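Local coordinates for carbohydrate binding family 6 (Clostridium thermocellum, PDB 5A8C), which probably hydrolyses terminal alpha-L-arabinofuranosyl residues from arabinose-containing polysaccharides, as a family 43 glycoside hydrolase built on a five-bladed beta-propeller, at residues A[158-170]-A[210-222]. Sequence-based numbering, arbitrary orientation.
With TRS (2-amino-2-hydroxymethyl-propane-1,3-diol), chain C.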
# COMPACT_ATOMS: atom_id res chain seq x y z
N MET A 158 -15.79 1.88 -10.30
CA MET A 158 -14.37 1.73 -9.87
C MET A 158 -13.86 2.92 -9.07
O MET A 158 -14.20 4.04 -9.30
CB MET A 158 -13.39 1.49 -11.04
CG MET A 158 -11.82 1.26 -10.77
SD MET A 158 -10.95 1.52 -12.31
CE MET A 158 -11.16 -0.09 -12.33
N TRP A 159 -12.97 2.58 -8.14
CA TRP A 159 -12.20 3.56 -7.41
C TRP A 159 -10.80 3.53 -8.02
O TRP A 159 -10.09 2.57 -7.90
CB TRP A 159 -12.16 3.32 -5.91
CG TRP A 159 -13.49 3.37 -5.25
CD1 TRP A 159 -14.54 4.17 -5.55
CD2 TRP A 159 -13.89 2.59 -4.09
NE1 TRP A 159 -15.60 3.91 -4.70
CE2 TRP A 159 -15.22 2.97 -3.78
CE3 TRP A 159 -13.28 1.57 -3.33
CZ2 TRP A 159 -15.94 2.38 -2.74
CZ3 TRP A 159 -14.00 1.00 -2.32
CH2 TRP A 159 -15.32 1.41 -2.01
N LEU A 160 -10.45 4.62 -8.71
CA LEU A 160 -9.19 4.65 -9.43
C LEU A 160 -8.09 5.12 -8.44
O LEU A 160 -7.73 6.30 -8.39
CB LEU A 160 -9.31 5.47 -10.69
CG LEU A 160 -8.20 5.23 -11.70
CD1 LEU A 160 -8.39 3.90 -12.33
CD2 LEU A 160 -8.42 6.20 -12.85
N PHE A 161 -7.61 4.18 -7.65
CA PHE A 161 -6.73 4.51 -6.56
C PHE A 161 -5.89 3.32 -6.13
O PHE A 161 -5.92 2.23 -6.74
CB PHE A 161 -7.50 5.21 -5.41
CG PHE A 161 -8.45 4.38 -4.60
CD1 PHE A 161 -8.57 2.98 -4.67
CD2 PHE A 161 -9.23 5.04 -3.66
CE1 PHE A 161 -9.42 2.29 -3.85
CE2 PHE A 161 -10.08 4.33 -2.82
CZ PHE A 161 -10.15 2.95 -2.89
N ASP A 162 -5.16 3.51 -5.02
CA ASP A 162 -4.47 2.44 -4.30
C ASP A 162 -3.44 1.69 -5.18
O ASP A 162 -3.50 0.47 -5.31
CB ASP A 162 -5.44 1.48 -3.61
CG ASP A 162 -6.09 2.02 -2.34
OD1 ASP A 162 -6.02 3.23 -2.08
OD2 ASP A 162 -6.69 1.15 -1.66
N PRO A 163 -2.48 2.41 -5.72
CA PRO A 163 -1.48 1.76 -6.56
C PRO A 163 -0.65 0.77 -5.81
O PRO A 163 -0.28 0.96 -4.65
CB PRO A 163 -0.60 2.91 -7.03
CG PRO A 163 -0.73 3.95 -5.93
CD PRO A 163 -2.16 3.84 -5.52
N GLY A 164 -0.23 -0.28 -6.51
CA GLY A 164 0.77 -1.24 -6.06
C GLY A 164 1.74 -1.51 -7.18
O GLY A 164 1.32 -2.08 -8.19
N VAL A 165 2.96 -1.02 -7.10
CA VAL A 165 3.93 -1.12 -8.18
C VAL A 165 4.95 -2.21 -7.86
O VAL A 165 5.33 -2.41 -6.71
CB VAL A 165 4.56 0.26 -8.47
CG1 VAL A 165 5.60 0.20 -9.57
CG2 VAL A 165 3.49 1.27 -8.81
N PHE A 166 5.37 -2.91 -8.91
CA PHE A 166 6.22 -4.05 -8.84
C PHE A 166 7.15 -4.07 -10.08
O PHE A 166 6.65 -3.83 -11.17
CB PHE A 166 5.30 -5.31 -8.80
CG PHE A 166 6.01 -6.57 -9.11
CD1 PHE A 166 6.83 -7.20 -8.18
CD2 PHE A 166 5.85 -7.18 -10.34
CE1 PHE A 166 7.53 -8.39 -8.49
CE2 PHE A 166 6.49 -8.37 -10.63
CZ PHE A 166 7.32 -8.97 -9.73
N VAL A 167 8.41 -4.46 -9.89
CA VAL A 167 9.37 -4.57 -10.98
C VAL A 167 9.76 -6.05 -11.12
O VAL A 167 10.28 -6.61 -10.17
CB VAL A 167 10.60 -3.67 -10.76
CG1 VAL A 167 11.56 -3.78 -11.94
CG2 VAL A 167 10.21 -2.23 -10.51
N ASP A 168 9.48 -6.62 -12.28
CA ASP A 168 9.71 -8.06 -12.49
C ASP A 168 11.18 -8.33 -12.88
O ASP A 168 11.98 -7.42 -13.15
CB ASP A 168 8.75 -8.57 -13.53
CG ASP A 168 8.40 -10.05 -13.40
OD1 ASP A 168 8.96 -10.75 -12.55
OD2 ASP A 168 7.54 -10.46 -14.23
N ASP A 169 11.51 -9.62 -12.89
CA ASP A 169 12.84 -10.09 -13.21
C ASP A 169 13.33 -9.69 -14.58
O ASP A 169 14.52 -9.51 -14.80
CB ASP A 169 12.87 -11.65 -13.17
CG ASP A 169 12.72 -12.23 -11.81
OD1 ASP A 169 13.26 -11.71 -10.83
OD2 ASP A 169 12.14 -13.36 -11.72
N ASP A 170 12.40 -9.59 -15.54
CA ASP A 170 12.65 -9.17 -16.92
C ASP A 170 12.82 -7.70 -17.07
O ASP A 170 13.00 -7.20 -18.19
CB ASP A 170 11.52 -9.68 -17.85
CG ASP A 170 10.15 -9.13 -17.51
OD1 ASP A 170 10.00 -8.32 -16.61
OD2 ASP A 170 9.18 -9.54 -18.20
N PHE A 210 -11.73 -5.24 -3.05
CA PHE A 210 -12.22 -3.96 -2.56
C PHE A 210 -11.21 -2.85 -2.74
O PHE A 210 -11.55 -1.79 -3.26
CB PHE A 210 -12.67 -4.11 -1.09
CG PHE A 210 -13.47 -2.99 -0.54
CD1 PHE A 210 -14.76 -2.72 -1.00
CD2 PHE A 210 -12.97 -2.22 0.51
CE1 PHE A 210 -15.54 -1.72 -0.42
CE2 PHE A 210 -13.72 -1.18 1.08
CZ PHE A 210 -15.00 -0.97 0.63
N GLU A 211 -9.98 -3.04 -2.24
CA GLU A 211 -8.97 -1.99 -2.43
C GLU A 211 -7.59 -2.63 -2.11
O GLU A 211 -7.50 -3.84 -1.93
CB GLU A 211 -9.30 -0.73 -1.60
CG GLU A 211 -9.34 -1.04 -0.16
CD GLU A 211 -10.11 0.01 0.76
OE1 GLU A 211 -10.38 1.19 0.39
OE2 GLU A 211 -10.21 -0.39 1.95
N ALA A 212 -6.55 -1.80 -2.11
CA ALA A 212 -5.24 -2.25 -1.59
C ALA A 212 -4.52 -3.27 -2.46
O ALA A 212 -3.73 -4.06 -1.93
CB ALA A 212 -5.29 -2.69 -0.13
N ALA A 213 -4.70 -3.23 -3.78
CA ALA A 213 -3.97 -4.16 -4.66
C ALA A 213 -2.46 -4.12 -4.37
O ALA A 213 -1.84 -3.06 -4.27
CB ALA A 213 -4.21 -3.80 -6.12
N TYR A 214 -1.85 -5.30 -4.40
CA TYR A 214 -0.43 -5.42 -4.07
C TYR A 214 0.14 -6.62 -4.79
O TYR A 214 -0.50 -7.67 -4.88
CB TYR A 214 -0.24 -5.56 -2.54
CG TYR A 214 1.16 -5.35 -2.06
CD1 TYR A 214 1.61 -4.09 -1.76
CD2 TYR A 214 2.03 -6.41 -1.99
CE1 TYR A 214 2.93 -3.91 -1.30
CE2 TYR A 214 3.35 -6.23 -1.55
CZ TYR A 214 3.77 -4.96 -1.26
OH TYR A 214 5.07 -4.78 -0.79
N MET A 215 1.36 -6.48 -5.31
CA MET A 215 2.06 -7.57 -5.98
C MET A 215 3.44 -7.77 -5.39
O MET A 215 4.18 -6.79 -5.22
CB MET A 215 2.16 -7.25 -7.47
CG MET A 215 2.96 -8.25 -8.32
SD MET A 215 2.45 -9.96 -8.19
CE MET A 215 0.71 -9.83 -8.67
N HIS A 216 3.81 -9.02 -5.19
CA HIS A 216 5.21 -9.39 -4.91
C HIS A 216 5.47 -10.73 -5.51
O HIS A 216 4.53 -11.50 -5.82
CB HIS A 216 5.57 -9.32 -3.43
CG HIS A 216 5.15 -10.50 -2.63
ND1 HIS A 216 3.88 -10.69 -2.12
CD2 HIS A 216 5.91 -11.57 -2.25
CE1 HIS A 216 3.90 -11.84 -1.46
NE2 HIS A 216 5.10 -12.39 -1.54
N LYS A 217 6.74 -11.06 -5.70
CA LYS A 217 7.15 -12.31 -6.31
C LYS A 217 8.05 -13.05 -5.35
O LYS A 217 8.88 -12.45 -4.67
CB LYS A 217 7.86 -12.07 -7.66
CG LYS A 217 8.10 -13.29 -8.53
CD LYS A 217 8.73 -12.90 -9.84
CE LYS A 217 8.81 -14.06 -10.81
NZ LYS A 217 9.42 -13.65 -12.11
N TYR A 218 7.90 -14.37 -5.28
CA TYR A 218 8.76 -15.18 -4.43
C TYR A 218 8.84 -16.58 -5.00
O TYR A 218 7.81 -17.20 -5.30
CB TYR A 218 8.22 -15.25 -3.00
CG TYR A 218 8.92 -16.22 -2.13
CD1 TYR A 218 10.25 -15.99 -1.75
CD2 TYR A 218 8.27 -17.35 -1.66
CE1 TYR A 218 10.92 -16.89 -0.94
CE2 TYR A 218 8.94 -18.25 -0.80
CZ TYR A 218 10.24 -17.97 -0.47
OH TYR A 218 10.92 -18.87 0.38
N ASN A 219 10.06 -17.08 -5.19
CA ASN A 219 10.31 -18.44 -5.65
C ASN A 219 9.49 -18.82 -6.86
O ASN A 219 8.89 -19.89 -6.91
CB ASN A 219 10.10 -19.45 -4.51
CG ASN A 219 10.79 -20.77 -4.75
OD1 ASN A 219 11.82 -20.84 -5.43
ND2 ASN A 219 10.22 -21.84 -4.20
N GLY A 220 9.46 -17.93 -7.84
CA GLY A 220 8.79 -18.23 -9.12
C GLY A 220 7.32 -18.03 -9.19
O GLY A 220 6.72 -18.29 -10.24
N LYS A 221 6.71 -17.55 -8.11
CA LYS A 221 5.31 -17.31 -8.06
C LYS A 221 5.02 -15.84 -7.85
O LYS A 221 5.72 -15.15 -7.08
CB LYS A 221 4.62 -18.14 -6.95
CG LYS A 221 4.58 -19.62 -7.17
CD LYS A 221 3.57 -20.06 -8.23
CE LYS A 221 3.47 -21.58 -8.31
NZ LYS A 221 2.48 -22.01 -9.34
N TYR A 222 3.95 -15.36 -8.48
CA TYR A 222 3.41 -14.03 -8.31
C TYR A 222 2.26 -14.10 -7.32
O TYR A 222 1.41 -14.99 -7.41
CB TYR A 222 2.91 -13.48 -9.65
CG TYR A 222 4.00 -13.31 -10.66
CD1 TYR A 222 4.35 -14.39 -11.53
CD2 TYR A 222 4.68 -12.11 -10.81
CE1 TYR A 222 5.33 -14.23 -12.46
CE2 TYR A 222 5.66 -11.97 -11.81
CZ TYR A 222 5.96 -13.03 -12.65
OH TYR A 222 6.91 -12.91 -13.63
C TRS C . -7.98 3.92 1.52
C1 TRS C . -8.63 4.31 0.20
C2 TRS C . -6.82 2.97 1.27
C3 TRS C . -7.52 5.18 2.31
N TRS C . -9.00 3.19 2.36
O1 TRS C . -7.65 4.92 -0.63
O2 TRS C . -7.28 1.68 0.86
O3 TRS C . -7.10 4.91 3.62
O HOH W 1 -2.44 -0.91 -2.84
O HOH W 2 -5.88 -1.20 -5.56
O HOH W 3 3.33 -3.74 -4.92
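F210 offers a ring face to the six-membered edge of W159, a T-shaped pair with centroids 5.0 Å apart and planes at 81°. At E211, OE1 accepts from the amine N of bound TRS, probably from the crystallisation liquor, at 3.1 Å, while D162 takes a TRS hydroxyl on each carboxylate oxygen. The A212 N-H reaches the anti lone pair of D162 OD2 (3.0 Å). One water accepts from A213 N and donates to O of loop residue D162; another joins V165 O to M215 O, bridging inner strands 164-167 and 212-218 of neighbouring propeller blades. M215 lays CG over the F166 ring face, 3.9 Å from its centroid; the bend at chi2 (54°) sets SD farther above the same face, a Met-aromatic contact. K217, extended, rests CB against F166 CZ and carries NZ into salt bridges with D168 OD1 (3.0 Å) and D169 OD2 (2.8 Å). Y222 OH accepts from that NZ and donates to the syn lone pair of D168 OD2 at 2.6 Å. Adjacent blades thus cohere without direct backbone hydrogen bonds, through an aromatic pair, a carboxylate-to-backbone bond, waters, apolar packing and a salt-bridge network; D162 and E211 probably line the central sugar pocket.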